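Local coordinates for peptidase M16 inactive domain family protein (Pseudomonas fluorescens, PDB 3GWB), which belongs to the M16 metallopeptidase family and contains its inactive domain, any hydrolase activity of its own being uncertain, at residues N13-S18 and L205-A210; P122-D127 and Q183-H188; A335-N340 and E398-A403. All coordinates share one frame; numbering follows the deposited sequence.

Contact 1 of 3, residues N13-S18 and L205-A210; sequences NVQTWS and LSRSDA
W17 and R207 lie flat on each other: the guanidinium sits over one face of the indole with its plane only 10° from that of the ring and the two centres 3.9 Å apart. This is a cation-pi stack, and it is the heart of the tight part of the contact. R207 NE comes down toward the rim of the six-membered ring, 3.2 Å from W17 CZ3. In the arginine CG stands anti to its backbone N (chi1 162°), and the bend at chi2 brings the guanidinium over the indole, the two side chains running in opposite directions. R207 NH1 adds a nearly straight hydrogen bond to Q15 OE1 at 3.1 Å, the acceptor lying in the guanidinium plane while the donor is tilted 19° from the carbonyl plane. At the edge of the same indole, A210 CB meets W17 CH2 at 3.9 Å, and F27 of strand 24-29 touches both W17 and A210.

The loose side belongs to T16, which is exposed, points away and turns its hydroxyl to V25 O. S206 and D209 form a capping box that starts helix 207-220, which rests here beside the edge strand 15-18 of the sheet. R207 NE also makes a salt bridge to E211 one turn on. The stack, the hydrogen bond to the Q15 amide oxygen and the E211 carboxylate together fix the guanidinium's rotation, and the positive charge is probably balanced chiefly by E211.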
loop_
_atom_site.group_PDB
_atom_site.type_symbol
_atom_site.label_atom_id
_atom_site.label_comp_id
_atom_site.label_asym_id
_atom_site.label_seq_id
_atom_site.Cartn_x
_atom_site.Cartn_y
_atom_site.Cartn_z
ATOM N N ASN A 13 10.954 -30.312 -5.993
ATOM C CA ASN A 13 11.948 -30.909 -5.107
ATOM C C ASN A 13 12.089 -30.102 -3.821
ATOM O O ASN A 13 13.140 -29.521 -3.536
ATOM C CB ASN A 13 13.319 -31.045 -5.780
ATOM C CG ASN A 13 14.304 -31.826 -4.921
ATOM O OD1 ASN A 13 13.942 -32.831 -4.302
ATOM N ND2 ASN A 13 15.551 -31.372 -4.880
ATOM N N VAL A 14 11.005 -30.065 -3.056
ATOM C CA VAL A 14 10.985 -29.372 -1.782
ATOM C C VAL A 14 11.772 -30.225 -0.796
ATOM O O VAL A 14 11.527 -31.434 -0.659
ATOM C CB VAL A 14 9.543 -29.208 -1.261
ATOM C CG1 VAL A 14 9.554 -28.475 0.072
ATOM C CG2 VAL A 14 8.704 -28.450 -2.283
ATOM N N GLN A 15 12.725 -29.604 -0.113
ATOM C CA GLN A 15 13.529 -30.332 0.856
ATOM C C GLN A 15 13.134 -29.878 2.249
ATOM O O GLN A 15 12.787 -28.713 2.460
ATOM C CB GLN A 15 15.009 -30.063 0.615
ATOM C CG GLN A 15 15.472 -30.452 -0.767
ATOM C CD GLN A 15 16.900 -30.048 -1.023
ATOM O OE1 GLN A 15 17.817 -30.520 -0.356
ATOM N NE2 GLN A 15 17.100 -29.161 -1.994
ATOM N N THR A 16 13.191 -30.786 3.211
ATOM C CA THR A 16 12.800 -30.418 4.557
ATOM C C THR A 16 13.635 -31.093 5.630
ATOM O O THR A 16 14.193 -32.174 5.421
ATOM C CB THR A 16 11.313 -30.749 4.793
ATOM O OG1 THR A 16 10.890 -30.205 6.052
ATOM C CG2 THR A 16 11.103 -32.253 4.803
ATOM N N TRP A 17 13.712 -30.437 6.782
ATOM C CA TRP A 17 14.456 -30.938 7.927
ATOM C C TRP A 17 14.120 -30.028 9.094
ATOM O O TRP A 17 13.380 -29.054 8.928
ATOM C CB TRP A 17 15.968 -30.935 7.641
ATOM C CG TRP A 17 16.600 -29.576 7.416
ATOM C CD1 TRP A 17 17.156 -28.757 8.362
ATOM C CD2 TRP A 17 16.760 -28.894 6.160
ATOM N NE1 TRP A 17 17.659 -27.619 7.772
ATOM C CE2 TRP A 17 17.432 -27.680 6.423
ATOM C CE3 TRP A 17 16.410 -29.201 4.837
ATOM C CZ2 TRP A 17 17.749 -26.765 5.411
ATOM C CZ3 TRP A 17 16.728 -28.289 3.833
ATOM C CH2 TRP A 17 17.393 -27.091 4.125
ATOM N N SER A 18 14.630 -30.361 10.275
ATOM C CA SER A 18 14.389 -29.552 11.456
ATOM C C SER A 18 15.719 -29.104 12.038
ATOM O O SER A 18 16.743 -29.754 11.827
ATOM C CB SER A 18 13.611 -30.356 12.502
ATOM O OG SER A 18 12.309 -30.659 12.027
ATOM N N LEU A 205 20.825 -20.807 -3.477
ATOM C CA LEU A 205 21.581 -21.360 -2.358
ATOM C C LEU A 205 21.700 -22.865 -2.526
ATOM O O LEU A 205 20.837 -23.494 -3.135
ATOM C CB LEU A 205 20.849 -21.090 -1.041
ATOM C CG LEU A 205 20.512 -19.666 -0.585
ATOM C CD1 LEU A 205 19.457 -19.722 0.534
ATOM C CD2 LEU A 205 21.779 -18.975 -0.111
ATOM N N SER A 206 22.769 -23.438 -1.987
ATOM C CA SER A 206 22.945 -24.883 -2.036
ATOM C C SER A 206 22.230 -25.397 -0.783
ATOM O O SER A 206 21.888 -24.610 0.101
ATOM C CB SER A 206 24.433 -25.247 -1.966
ATOM O OG SER A 206 24.996 -24.875 -0.715
ATOM N N ARG A 207 21.984 -26.701 -0.710
ATOM C CA ARG A 207 21.334 -27.274 0.471
ATOM C C ARG A 207 22.184 -26.964 1.713
ATOM O O ARG A 207 21.652 -26.666 2.785
ATOM C CB ARG A 207 21.174 -28.791 0.289
ATOM C CG ARG A 207 20.927 -29.598 1.563
ATOM C CD ARG A 207 19.578 -29.310 2.209
ATOM N NE ARG A 207 19.386 -30.095 3.435
ATOM C CZ ARG A 207 18.634 -31.189 3.531
ATOM N NH1 ARG A 207 17.978 -31.658 2.478
ATOM N NH2 ARG A 207 18.529 -31.822 4.692
ATOM N N SER A 208 23.505 -27.030 1.566
ATOM C CA SER A 208 24.413 -26.753 2.677
ATOM C C SER A 208 24.291 -25.289 3.086
ATOM O O SER A 208 24.275 -24.971 4.276
ATOM C CB SER A 208 25.857 -27.069 2.276
ATOM O OG SER A 208 25.979 -28.426 1.875
ATOM N N ASP A 209 24.202 -24.398 2.100
ATOM C CA ASP A 209 24.044 -22.971 2.381
ATOM C C ASP A 209 22.773 -22.788 3.203
ATOM O O ASP A 209 22.748 -22.055 4.186
ATOM C CB ASP A 209 23.868 -22.149 1.092
ATOM C CG ASP A 209 25.143 -22.021 0.275
ATOM O OD1 ASP A 209 26.250 -22.056 0.861
ATOM O OD2 ASP A 209 25.025 -21.859 -0.965
ATOM N N ALA A 210 21.711 -23.453 2.768
ATOM C CA ALA A 210 20.412 -23.365 3.422
ATOM C C ALA A 210 20.445 -23.910 4.843
ATOM O O ALA A 210 19.816 -23.353 5.750
ATOM C CB ALA A 210 19.372 -24.107 2.596
#

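Contact 2 of 3, residues P122-D127 and Q183-H188; sequences PTFPAD and QLKAFH
F124 reaches across to the side of helix 181-191 and lays its ring among L184, K185 and H188, joining the turn ahead of helix 126-143 to a second helix of the alpha/beta half that holds the six-stranded sheet. It is an aromatic and aliphatic cluster, with no hydrogen bond between the two segments.

The phenyl ring is sandwiched. L184 CB stands over the centre of one face as a CH-pi contact, 4.3 Å from the centroid and only 8° off the ring normal, and P122 CB lies over the opposite face, nearer the rim. L184 CD1 also touches F124 CD1, at 4.1 Å. The flank of K185 passes in the opposite direction, its CG 4.0 Å from F124 CD2, while the extended chain beyond runs on along the surface.

At its far end the phenylalanine meets the histidine as an offset edge-to-face pair: the edge of F124 is turned toward the face of H188, the planes 74° apart and the centroids 5.9 Å. H188 has CG anti to its backbone N (chi1 -176°), which carries the imidazole off the helix toward P122. There P122 CG sits over one face of the imidazole, toward its rim, 3.8 Å from the centroid in a second CH-pi contact. The polar end of the histidine is occupied as well: NE2 is hydrogen-bonded to V119 O, close before the turn, and the ring stacks with Y192. M62 of helix 55-62 packs against F124 from outside the two segments. Between the two segments the nearest pair is P122 CD and H188 CE1, 3.5 Å apart.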
loop_
_atom_site.group_PDB
_atom_site.type_symbol
_atom_site.label_atom_id
_atom_site.label_comp_id
_atom_site.label_asym_id
_atom_site.label_seq_id
_atom_site.Cartn_x
_atom_site.Cartn_y
_atom_site.Cartn_z
ATOM N N PRO A 122 14.854 -8.267 19.641
ATOM C CA PRO A 122 14.369 -6.888 19.530
ATOM C C PRO A 122 14.455 -6.199 20.900
ATOM O O PRO A 122 14.326 -6.857 21.938
ATOM C CB PRO A 122 12.929 -7.075 19.063
ATOM C CG PRO A 122 12.540 -8.362 19.741
ATOM C CD PRO A 122 13.749 -9.231 19.497
ATOM N N THR A 123 14.678 -4.886 20.903
ATOM C CA THR A 123 14.787 -4.134 22.155
ATOM C C THR A 123 13.527 -3.368 22.558
ATOM O O THR A 123 13.452 -2.839 23.670
ATOM C CB THR A 123 15.947 -3.127 22.099
ATOM O OG1 THR A 123 15.781 -2.279 20.954
ATOM C CG2 THR A 123 17.278 -3.857 22.012
ATOM N N PHE A 124 12.548 -3.307 21.658
ATOM C CA PHE A 124 11.290 -2.608 21.911
ATOM C C PHE A 124 11.522 -1.232 22.537
ATOM O O PHE A 124 11.244 -1.024 23.721
ATOM C CB PHE A 124 10.395 -3.441 22.836
ATOM C CG PHE A 124 10.146 -4.841 22.342
ATOM C CD1 PHE A 124 9.352 -5.070 21.221
ATOM C CD2 PHE A 124 10.707 -5.932 23.002
ATOM C CE1 PHE A 124 9.128 -6.369 20.759
ATOM C CE2 PHE A 124 10.489 -7.232 22.547
ATOM C CZ PHE A 124 9.696 -7.451 21.426
ATOM N N PRO A 125 12.032 -0.272 21.749
ATOM C CA PRO A 125 12.292 1.082 22.253
ATOM C C PRO A 125 11.005 1.777 22.696
ATOM O O PRO A 125 9.982 1.711 22.011
ATOM C CB PRO A 125 12.934 1.786 21.057
ATOM C CG PRO A 125 13.556 0.663 20.289
ATOM C CD PRO A 125 12.507 -0.413 20.364
ATOM N N ALA A 126 11.076 2.452 23.838
ATOM C CA ALA A 126 9.931 3.148 24.405
ATOM C C ALA A 126 9.322 4.195 23.478
ATOM O O ALA A 126 8.101 4.334 23.410
ATOM C CB ALA A 126 10.331 3.789 25.733
ATOM N N ASP A 127 10.164 4.924 22.757
ATOM C CA ASP A 127 9.669 5.962 21.862
ATOM C C ASP A 127 8.982 5.388 20.622
ATOM O O ASP A 127 8.149 6.051 20.004
ATOM C CB ASP A 127 10.815 6.889 21.459
ATOM C CG ASP A 127 11.847 6.201 20.582
ATOM O OD1 ASP A 127 12.224 5.047 20.882
ATOM O OD2 ASP A 127 12.291 6.826 19.596
ATOM N N GLN A 183 5.002 -6.890 28.723
ATOM C CA GLN A 183 4.103 -7.801 28.030
ATOM C C GLN A 183 4.627 -8.167 26.646
ATOM O O GLN A 183 4.507 -9.313 26.205
ATOM C CB GLN A 183 2.721 -7.170 27.896
ATOM C CG GLN A 183 1.963 -7.047 29.208
ATOM C CD GLN A 183 0.638 -6.338 29.029
ATOM O OE1 GLN A 183 0.591 -5.123 28.865
ATOM N NE2 GLN A 183 -0.446 -7.101 29.037
ATOM N N LEU A 184 5.196 -7.189 25.955
ATOM C CA LEU A 184 5.727 -7.439 24.628
ATOM C C LEU A 184 6.899 -8.404 24.741
ATOM O O LEU A 184 7.049 -9.313 23.920
ATOM C CB LEU A 184 6.203 -6.137 23.979
ATOM C CG LEU A 184 5.146 -5.068 23.683
ATOM C CD1 LEU A 184 5.793 -3.938 22.876
ATOM C CD2 LEU A 184 3.985 -5.673 22.907
ATOM N N LYS A 185 7.723 -8.190 25.765
ATOM C CA LYS A 185 8.895 -9.021 25.999
ATOM C C LYS A 185 8.493 -10.453 26.309
ATOM O O LYS A 185 9.093 -11.401 25.799
ATOM C CB LYS A 185 9.733 -8.451 27.150
ATOM C CG LYS A 185 10.539 -7.218 26.778
ATOM C CD LYS A 185 11.360 -6.729 27.964
ATOM C CE LYS A 185 12.197 -5.517 27.588
ATOM N NZ LYS A 185 13.032 -5.037 28.725
ATOM N N ALA A 186 7.468 -10.601 27.139
ATOM C CA ALA A 186 6.982 -11.920 27.521
ATOM C C ALA A 186 6.305 -12.627 26.351
ATOM O O ALA A 186 6.474 -13.834 26.171
ATOM C CB ALA A 186 6.015 -11.799 28.688
ATOM N N PHE A 187 5.524 -11.886 25.563
ATOM C CA PHE A 187 4.855 -12.483 24.410
ATOM C C PHE A 187 5.892 -12.965 23.398
ATOM O O PHE A 187 5.772 -14.058 22.845
ATOM C CB PHE A 187 3.924 -11.485 23.721
ATOM C CG PHE A 187 3.160 -12.076 22.569
ATOM C CD1 PHE A 187 2.100 -12.950 22.803
ATOM C CD2 PHE A 187 3.544 -11.829 21.253
ATOM C CE1 PHE A 187 1.428 -13.555 21.747
ATOM C CE2 PHE A 187 2.873 -12.433 20.186
ATOM C CZ PHE A 187 1.822 -13.301 20.435
ATOM N N HIS A 188 6.905 -12.140 23.153
ATOM C CA HIS A 188 7.971 -12.480 22.210
ATOM C C HIS A 188 8.739 -13.738 22.622
ATOM O O HIS A 188 9.022 -14.600 21.792
ATOM C CB HIS A 188 8.935 -11.297 22.076
ATOM C CG HIS A 188 10.017 -11.505 21.062
ATOM N ND1 HIS A 188 11.254 -12.018 21.388
ATOM C CD2 HIS A 188 10.030 -11.315 19.724
ATOM C CE1 HIS A 188 11.983 -12.138 20.291
ATOM N NE2 HIS A 188 11.261 -11.718 19.267
#

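Contact 3 of 3, residues A335-N340 and E398-A403; sequences AEYLKN and EQVKAA
Y337 opens the contact with its hydroxyl end, which comes to 4.3 Å from V400 CG1; the ring reaches on toward helix 266-277, where OH makes a weak hydrogen bond to G272 O. L338 turns its side chain away, and its carbonyl O, which takes a weak hydrogen bond from N405 ND2, meets K401 CG at 4.1 Å. The L338 side chain packs on M404 and V410. K339 also points away; its backbone O lies 3.0 Å from K401 CE. The helix ends at N340, whose O lies 3.9 Å from K401 CD.

K401 thus lays its aliphatic chain across the last carbonyls of helix 323-340, bending only at chi4. With an alanine here, the methylenes that lie against the K339 and N340 carbonyls would be gone, which would probably open a gap between the helices at that end. The nearby ammonium probably also offsets the partial negative charge of the helix end. With segment axes 8.9 Å apart and crossing at -125°, this is helix-on-helix packing in which one long side chain borders a C-terminal turn, in the alpha/beta half that carries the five-stranded sheet.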
loop_
_atom_site.group_PDB
_atom_site.type_symbol
_atom_site.label_atom_id
_atom_site.label_comp_id
_atom_site.label_asym_id
_atom_site.label_seq_id
_atom_site.Cartn_x
_atom_site.Cartn_y
_atom_site.Cartn_z
ATOM N N ALA A 335 -27.774 -19.763 -3.443
ATOM C CA ALA A 335 -28.583 -20.967 -3.289
ATOM C C ALA A 335 -28.577 -21.758 -4.587
ATOM O O ALA A 335 -28.366 -22.969 -4.586
ATOM C CB ALA A 335 -30.005 -20.594 -2.909
ATOM N N GLU A 336 -28.805 -21.049 -5.691
ATOM C CA GLU A 336 -28.837 -21.637 -7.023
ATOM C C GLU A 336 -27.508 -22.306 -7.367
ATOM O O GLU A 336 -27.489 -23.369 -7.978
ATOM C CB GLU A 336 -29.181 -20.547 -8.048
ATOM C CG GLU A 336 -28.887 -20.880 -9.507
ATOM C CD GLU A 336 -29.542 -22.163 -9.981
ATOM O OE1 GLU A 336 -30.741 -22.378 -9.684
ATOM O OE2 GLU A 336 -28.853 -22.951 -10.666
ATOM N N TYR A 337 -26.400 -21.691 -6.967
ATOM C CA TYR A 337 -25.084 -22.264 -7.239
ATOM C C TYR A 337 -24.865 -23.579 -6.481
ATOM O O TYR A 337 -24.383 -24.555 -7.055
ATOM C CB TYR A 337 -23.974 -21.281 -6.857
ATOM C CG TYR A 337 -22.597 -21.744 -7.279
ATOM C CD1 TYR A 337 -22.264 -21.856 -8.628
ATOM C CD2 TYR A 337 -21.628 -22.079 -6.332
ATOM C CE1 TYR A 337 -20.998 -22.290 -9.027
ATOM C CE2 TYR A 337 -20.351 -22.517 -6.722
ATOM C CZ TYR A 337 -20.046 -22.618 -8.075
ATOM O OH TYR A 337 -18.788 -23.049 -8.481
ATOM N N LEU A 338 -25.200 -23.602 -5.191
ATOM C CA LEU A 338 -25.020 -24.816 -4.393
ATOM C C LEU A 338 -25.952 -25.915 -4.873
ATOM O O LEU A 338 -25.613 -27.101 -4.827
ATOM C CB LEU A 338 -25.295 -24.546 -2.911
ATOM C CG LEU A 338 -24.305 -23.666 -2.147
ATOM C CD1 LEU A 338 -24.710 -23.613 -0.676
ATOM C CD2 LEU A 338 -22.896 -24.236 -2.286
ATOM N N LYS A 339 -27.127 -25.505 -5.336
ATOM C CA LYS A 339 -28.139 -26.428 -5.825
ATOM C C LYS A 339 -27.762 -27.136 -7.125
ATOM O O LYS A 339 -27.845 -28.359 -7.213
ATOM C CB LYS A 339 -29.462 -25.685 -6.019
ATOM C CG LYS A 339 -30.598 -26.548 -6.551
ATOM C CD LYS A 339 -31.860 -25.722 -6.759
ATOM C CE LYS A 339 -32.991 -26.557 -7.343
ATOM N NZ LYS A 339 -33.391 -27.670 -6.437
ATOM N N ASN A 340 -27.343 -26.379 -8.135
ATOM C CA ASN A 340 -27.013 -26.985 -9.419
ATOM C C ASN A 340 -25.539 -27.129 -9.742
ATOM O O ASN A 340 -25.176 -27.843 -10.675
ATOM C CB ASN A 340 -27.707 -26.223 -10.546
ATOM C CG ASN A 340 -29.208 -26.355 -10.479
ATOM O OD1 ASN A 340 -29.726 -27.444 -10.243
ATOM N ND2 ASN A 340 -29.919 -25.253 -10.692
ATOM N N GLU A 398 -19.425 -32.442 -10.795
ATOM C CA GLU A 398 -20.049 -33.190 -9.714
ATOM C C GLU A 398 -19.234 -33.099 -8.424
ATOM O O GLU A 398 -19.796 -32.936 -7.345
ATOM C CB GLU A 398 -20.223 -34.662 -10.122
ATOM C CG GLU A 398 -18.916 -35.449 -10.219
ATOM C CD GLU A 398 -19.077 -36.810 -10.888
ATOM O OE1 GLU A 398 -19.966 -37.590 -10.473
ATOM O OE2 GLU A 398 -18.306 -37.101 -11.829
ATOM N N GLN A 399 -17.911 -33.202 -8.538
ATOM C CA GLN A 399 -17.033 -33.133 -7.371
ATOM C C GLN A 399 -17.024 -31.742 -6.750
ATOM O O GLN A 399 -16.981 -31.603 -5.532
ATOM C CB GLN A 399 -15.604 -33.521 -7.749
ATOM C CG GLN A 399 -15.460 -34.948 -8.254
ATOM C CD GLN A 399 -14.053 -35.245 -8.725
ATOM O OE1 GLN A 399 -13.491 -34.509 -9.534
ATOM N NE2 GLN A 399 -13.476 -36.327 -8.221
ATOM N N VAL A 400 -17.043 -30.712 -7.588
ATOM C CA VAL A 400 -17.060 -29.350 -7.079
ATOM C C VAL A 400 -18.399 -29.106 -6.379
ATOM O O VAL A 400 -18.440 -28.604 -5.256
ATOM C CB VAL A 400 -16.865 -28.332 -8.222
ATOM C CG1 VAL A 400 -17.109 -26.905 -7.713
ATOM C CG2 VAL A 400 -15.457 -28.464 -8.788
ATOM N N LYS A 401 -19.496 -29.476 -7.032
ATOM C CA LYS A 401 -20.814 -29.289 -6.432
ATOM C C LYS A 401 -20.927 -30.009 -5.085
ATOM O O LYS A 401 -21.486 -29.472 -4.124
ATOM C CB LYS A 401 -21.906 -29.789 -7.386
ATOM C CG LYS A 401 -23.311 -29.795 -6.797
ATOM C CD LYS A 401 -24.316 -30.328 -7.805
ATOM C CE LYS A 401 -25.716 -30.426 -7.219
ATOM N NZ LYS A 401 -25.833 -31.486 -6.176
ATOM N N ALA A 402 -20.390 -31.222 -5.013
ATOM C CA ALA A 402 -20.455 -31.989 -3.776
ATOM C C ALA A 402 -19.669 -31.312 -2.666
ATOM O O ALA A 402 -20.164 -31.179 -1.543
ATOM C CB ALA A 402 -19.927 -33.395 -3.997
ATOM N N ALA A 403 -18.450 -30.887 -2.983
ATOM C CA ALA A 403 -17.583 -30.234 -2.010
ATOM C C ALA A 403 -18.198 -28.959 -1.451
ATOM O O ALA A 403 -18.219 -28.759 -0.243
ATOM C CB ALA A 403 -16.221 -29.928 -2.642
#

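Contacts 1 and 2 belong to the half of the chain with the six-stranded sheet, contact 3 to the other; contacts 2 and 3 sit on opposite sides of the chain's centre, their own centres about 49 Å apart. No helix or strand is shared: contact 1 uses strand 15-18 and helix 207-220, contact 2 the turn before helix 126-143 and helix 181-191, contact 3 helices 323-340 and 397-407. Contact 2 is the buried one, made of ring faces and edges and aliphatic carbons. Contact 1 is at the surface and relies on a charge. Contact 3, partly buried, brings a lysine chain over backbone carbonyls. In sequence contact 2 falls between contact 1's segments, and contact 3 follows both.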